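Ribokinase (Giardia lamblia, PDB 6WHJ) probably catalyses the magnesium-dependent transfer of a phosphate from ATP to O-5 of D-ribose, yielding D-ribose 5-phosphate. Local coordinates at residues K137-V142 against S296-I301; K160-K163 against S168-F171. One frame throughout, in Å; residues are numbered along the deposited sequence.

Contact 1. Residues K137-V142 against S296-I301; sequences KATLVV and SALNDI
T139 and L140, where a strand enters the central sheet of the PfkB-type alpha/beta fold, meet a single leucine, L298, from the connection between helix 272-287 and helix 301-318. The contact is small, 71 Å² in all, and purely apolar between the two segments. L298 projects from a 3-10 turn with CG anti to its own carbonyl carbon (chi1 -54°) and the chain continuing straight through chi2, which makes CD1 the leading atom. This methyl approaches CG2 of T139 at 4.0 Å, the two side chains crossing at about a right angle. T139 offers its methyl because CG2 lies anti to the backbone N, whereas OG1 is turned to the side of that N. L140 joins with one branch alone: its CD2 comes to 4.3 Å from the same CD1 of L298. All three residues are buried, and helix 272-287 packs over them, with M285 beside T139, C281 beside L140 and L284 beside L298.

Away from L298 the segment is more open. S296 is exposed and poorly ordered, though its OG bonds to O of R293, and A297, N299 and D300 are partly exposed. Backbone bonds contribute to the order here: N of N299 donates to O of S296 (3.1 Å), and N of D300 to O of A297 (3.1 Å). These bonds shape the turn from which L298 points inward. Directly afterwards D300 serves as N-cap of helix 301-318, its OD1 accepting a hydrogen bond from the backbone N of D302.

Contact 2. Residues K160-K163 against S168-F171; sequences KQAK and SLRF
A162 and K163, near the end of helix 149-165, pack on L169 just ahead of strand 170-173, closing the helix-to-strand half of a beta-alpha-beta unit that begins with strand 140-143.

The apolar part centres on one branch of the leucine. CG anti to the backbone N (chi1 175°) carries the L169 side chain toward the helix, and chi2 of 64° leaves CD2 as the touching branch, 3.8 Å from CB of A162 and 3.6 Å from CG of K163. The lysine chain crosses the leucine at about a right angle. Helix 131-135 adds M132 and L135 to the surroundings of A162, while L169 also leans on V141.

The polar part begins at the next methylene, CD of K163, which packs against a carbonyl oxygen, O of L169, at 3.6 Å. Beyond a bend at chi3, NZ of K163 forms a salt bridge with D192 and a hydrogen bond to the carbonyl of I190. The same carboxylate oxygen, OD1 of D192, accepts a bond from the backbone N of F171, tying helix and strand to one acid.

Within the strand segment R170 points away from the helix, yet its guanidinium folds back to the L169 carbonyl and also reaches O of S167. NH1 of R170 bonds to O of L169 at 3.1 Å; that oxygen lies nearly in the guanidinium plane, whereas NH1 sits well above the carbonyl plane, 65° out of it.

How the contacts relate
The neighbouring parallel strands 140-143 and 170-173 link the two contacts, whose centres are 9 Å apart, and illustrate how one sheet is clothed on two faces. Contact 2 packs helix 149-165 on the face bearing L169 and F171; contact 1 lies on the other, where R170 projects beside L140 and L298. Parallel pairing joins them: O of T139 lies 2.7 Å from N of R170, and N of V141 lies 3.0 Å from O of R170, both probable hydrogen bonds. R170 also reaches N299 through a weak bond, NH2 to OD1. Contact 1 lies away from the predicted sites, whereas the side chain of F171 in contact 2 lies about 11 Å from G45, predicted to bind substrate.

Contact 1. Residues K137-V142 against S296-I301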
loop_
_atom_site.group_PDB
_atom_site.type_symbol
_atom_site.label_atom_id
_atom_site.label_comp_id
_atom_site.label_asym_id
_atom_site.label_seq_id
_atom_site.Cartn_x
_atom_site.Cartn_y
_atom_site.Cartn_z
ATOM N N LYS B 137 33.405 20.503 -5.695
ATOM C CA LYS B 137 34.520 19.703 -5.205
ATOM C C LYS B 137 34.278 18.205 -5.347
ATOM O O LYS B 137 35.148 17.412 -4.972
ATOM C CB LYS B 137 34.824 20.043 -3.738
ATOM N N ALA B 138 33.127 17.793 -5.869
ATOM C CA ALA B 138 32.797 16.383 -5.998
ATOM C C ALA B 138 33.246 15.830 -7.357
ATOM O O ALA B 138 33.608 16.568 -8.275
ATOM C CB ALA B 138 31.293 16.176 -5.806
ATOM N N THR B 139 33.215 14.501 -7.477
ATOM C CA THR B 139 33.517 13.812 -8.728
ATOM C C THR B 139 32.259 13.378 -9.472
ATOM O O THR B 139 32.184 13.523 -10.699
ATOM C CB THR B 139 34.391 12.573 -8.476
ATOM O OG1 THR B 139 35.610 12.953 -7.820
ATOM C CG2 THR B 139 34.736 11.895 -9.795
ATOM N N LEU B 140 31.264 12.870 -8.746
ATOM C CA LEU B 140 30.040 12.361 -9.333
ATOM C C LEU B 140 28.828 12.989 -8.663
ATOM O O LEU B 140 28.811 13.197 -7.445
ATOM C CB LEU B 140 29.957 10.839 -9.195
ATOM C CG LEU B 140 31.094 10.028 -9.805
ATOM C CD1 LEU B 140 30.836 8.547 -9.545
ATOM C CD2 LEU B 140 31.206 10.324 -11.299
ATOM N N VAL B 141 27.809 13.276 -9.465
ATOM C CA VAL B 141 26.498 13.645 -8.962
ATOM C C VAL B 141 25.489 12.729 -9.639
ATOM O O VAL B 141 25.588 12.488 -10.846
ATOM C CB VAL B 141 26.176 15.137 -9.197
ATOM C CG1 VAL B 141 26.232 15.499 -10.664
ATOM C CG2 VAL B 141 24.811 15.471 -8.615
ATOM N N VAL B 142 24.551 12.181 -8.854
ATOM C CA VAL B 142 23.651 11.116 -9.297
ATOM C C VAL B 142 22.207 11.541 -9.066
ATOM O O VAL B 142 21.866 12.071 -8.001
ATOM C CB VAL B 142 23.932 9.784 -8.565
ATOM C CG1 VAL B 142 23.188 8.643 -9.231
ATOM C CG2 VAL B 142 25.420 9.492 -8.523
ATOM N N SER B 296 39.895 12.602 -16.236
ATOM C CA SER B 296 39.652 12.270 -17.633
ATOM C C SER B 296 39.810 10.779 -17.893
ATOM O O SER B 296 39.589 10.333 -19.025
ATOM C CB SER B 296 40.590 13.069 -18.539
ATOM O OG SER B 296 41.949 12.770 -18.271
ATOM N N ALA B 297 40.229 10.012 -16.880
ATOM C CA ALA B 297 40.113 8.562 -16.943
ATOM C C ALA B 297 38.658 8.145 -17.060
ATOM O O ALA B 297 38.361 7.062 -17.578
ATOM C CB ALA B 297 40.744 7.919 -15.712
ATOM N N LEU B 298 37.738 8.974 -16.565
ATOM C CA LEU B 298 36.322 8.663 -16.704
ATOM C C LEU B 298 35.829 8.833 -18.135
ATOM O O LEU B 298 34.636 8.625 -18.386
ATOM C CB LEU B 298 35.492 9.526 -15.756
ATOM C CG LEU B 298 35.910 9.454 -14.282
ATOM C CD1 LEU B 298 34.969 10.257 -13.399
ATOM C CD2 LEU B 298 36.047 8.033 -13.788
ATOM N N ASN B 299 36.701 9.219 -19.064
ATOM C CA ASN B 299 36.375 9.294 -20.481
ATOM C C ASN B 299 36.798 8.043 -21.249
ATOM O O ASN B 299 36.571 7.974 -22.458
ATOM C CB ASN B 299 37.041 10.516 -21.113
ATOM C CG ASN B 299 36.532 11.829 -20.544
ATOM O OD1 ASN B 299 35.442 11.904 -19.966
ATOM N ND2 ASN B 299 37.337 12.878 -20.696
ATOM N N ASP B 300 37.430 7.076 -20.578
ATOM C CA ASP B 300 37.921 5.836 -21.169
ATOM C C ASP B 300 36.902 4.721 -20.951
ATOM O O ASP B 300 36.439 4.510 -19.826
ATOM C CB ASP B 300 39.271 5.455 -20.552
ATOM C CG ASP B 300 39.856 4.152 -21.119
ATOM O OD1 ASP B 300 39.211 3.492 -21.966
ATOM O OD2 ASP B 300 40.971 3.766 -20.692
ATOM N N ILE B 301 36.558 4.005 -22.029
ATOM C CA ILE B 301 35.506 2.997 -21.917
ATOM C C ILE B 301 35.973 1.817 -21.075
ATOM O O ILE B 301 35.159 1.153 -20.429
ATOM C CB ILE B 301 35.018 2.533 -23.299
ATOM C CG1 ILE B 301 33.687 1.794 -23.153
ATOM C CG2 ILE B 301 36.034 1.612 -23.940
ATOM C CD1 ILE B 301 33.115 1.293 -24.449
#

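Contact 2. Residues K160-K163 against S168-F171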
loop_
_atom_site.group_PDB
_atom_site.type_symbol
_atom_site.label_atom_id
_atom_site.label_comp_id
_atom_site.label_asym_id
_atom_site.label_seq_id
_atom_site.Cartn_x
_atom_site.Cartn_y
_atom_site.Cartn_z
ATOM N N LYS B 160 24.746 21.948 -14.385
ATOM C CA LYS B 160 25.381 22.560 -15.550
ATOM C C LYS B 160 26.336 23.664 -15.125
ATOM O O LYS B 160 27.454 23.768 -15.648
ATOM C CB LYS B 160 24.315 23.087 -16.517
ATOM C CG LYS B 160 24.831 23.773 -17.795
ATOM C CD LYS B 160 23.673 24.325 -18.616
ATOM C CE LYS B 160 24.130 24.956 -19.916
ATOM N NZ LYS B 160 23.044 25.743 -20.583
ATOM N N GLN B 161 25.925 24.471 -14.145
ATOM C CA GLN B 161 26.792 25.521 -13.620
ATOM C C GLN B 161 27.947 24.954 -12.804
ATOM O O GLN B 161 29.036 25.544 -12.780
ATOM C CB GLN B 161 25.979 26.485 -12.757
ATOM C CG GLN B 161 25.229 27.561 -13.520
ATOM C CD GLN B 161 24.257 28.332 -12.639
ATOM O OE1 GLN B 161 24.596 28.759 -11.536
ATOM N NE2 GLN B 161 23.044 28.535 -13.140
ATOM N N ALA B 162 27.738 23.812 -12.137
ATOM C CA ALA B 162 28.814 23.214 -11.349
ATOM C C ALA B 162 29.862 22.571 -12.246
ATOM O O ALA B 162 31.060 22.627 -11.942
ATOM C CB ALA B 162 28.253 22.189 -10.365
ATOM N N LYS B 163 29.444 21.969 -13.366
ATOM C CA LYS B 163 30.445 21.344 -14.225
ATOM C C LYS B 163 31.306 22.387 -14.933
ATOM O O LYS B 163 32.485 22.133 -15.216
ATOM C CB LYS B 163 29.794 20.395 -15.238
ATOM C CG LYS B 163 29.114 19.212 -14.559
ATOM C CD LYS B 163 28.774 18.045 -15.478
ATOM C CE LYS B 163 28.315 18.448 -16.848
ATOM N NZ LYS B 163 28.402 17.262 -17.755
ATOM N N SER B 168 36.062 18.123 -13.425
ATOM C CA SER B 168 36.150 16.729 -13.027
ATOM C C SER B 168 34.797 16.138 -12.646
ATOM O O SER B 168 34.690 14.916 -12.490
ATOM C CB SER B 168 37.142 16.581 -11.875
ATOM O OG SER B 168 36.813 17.451 -10.812
ATOM N N LEU B 169 33.760 16.966 -12.543
ATOM C CA LEU B 169 32.442 16.499 -12.137
ATOM C C LEU B 169 31.758 15.785 -13.299
ATOM O O LEU B 169 31.751 16.286 -14.428
ATOM C CB LEU B 169 31.588 17.676 -11.672
ATOM C CG LEU B 169 30.144 17.329 -11.328
ATOM C CD1 LEU B 169 30.101 16.393 -10.150
ATOM C CD2 LEU B 169 29.368 18.574 -11.047
ATOM N N ARG B 170 31.219 14.596 -13.028
ATOM C CA ARG B 170 30.451 13.830 -13.998
ATOM C C ARG B 170 29.041 13.616 -13.460
ATOM O O ARG B 170 28.859 13.342 -12.269
ATOM C CB ARG B 170 31.106 12.477 -14.287
ATOM C CG ARG B 170 32.416 12.595 -15.009
ATOM C CD ARG B 170 32.311 13.130 -16.409
ATOM N NE ARG B 170 33.646 13.180 -17.002
ATOM C CZ ARG B 170 34.468 14.224 -16.917
ATOM N NH1 ARG B 170 34.086 15.332 -16.291
ATOM N NH2 ARG B 170 35.674 14.163 -17.471
ATOM N N PHE B 171 28.047 13.762 -14.331
ATOM C CA PHE B 171 26.641 13.557 -13.988
ATOM C C PHE B 171 26.222 12.153 -14.437
ATOM O O PHE B 171 26.213 11.851 -15.636
ATOM C CB PHE B 171 25.790 14.640 -14.648
ATOM C CG PHE B 171 24.306 14.534 -14.389
ATOM C CD1 PHE B 171 23.803 13.819 -13.314
ATOM C CD2 PHE B 171 23.409 15.208 -15.217
ATOM C CE1 PHE B 171 22.435 13.749 -13.086
ATOM C CE2 PHE B 171 22.049 15.146 -14.994
ATOM C CZ PHE B 171 21.560 14.413 -13.926
#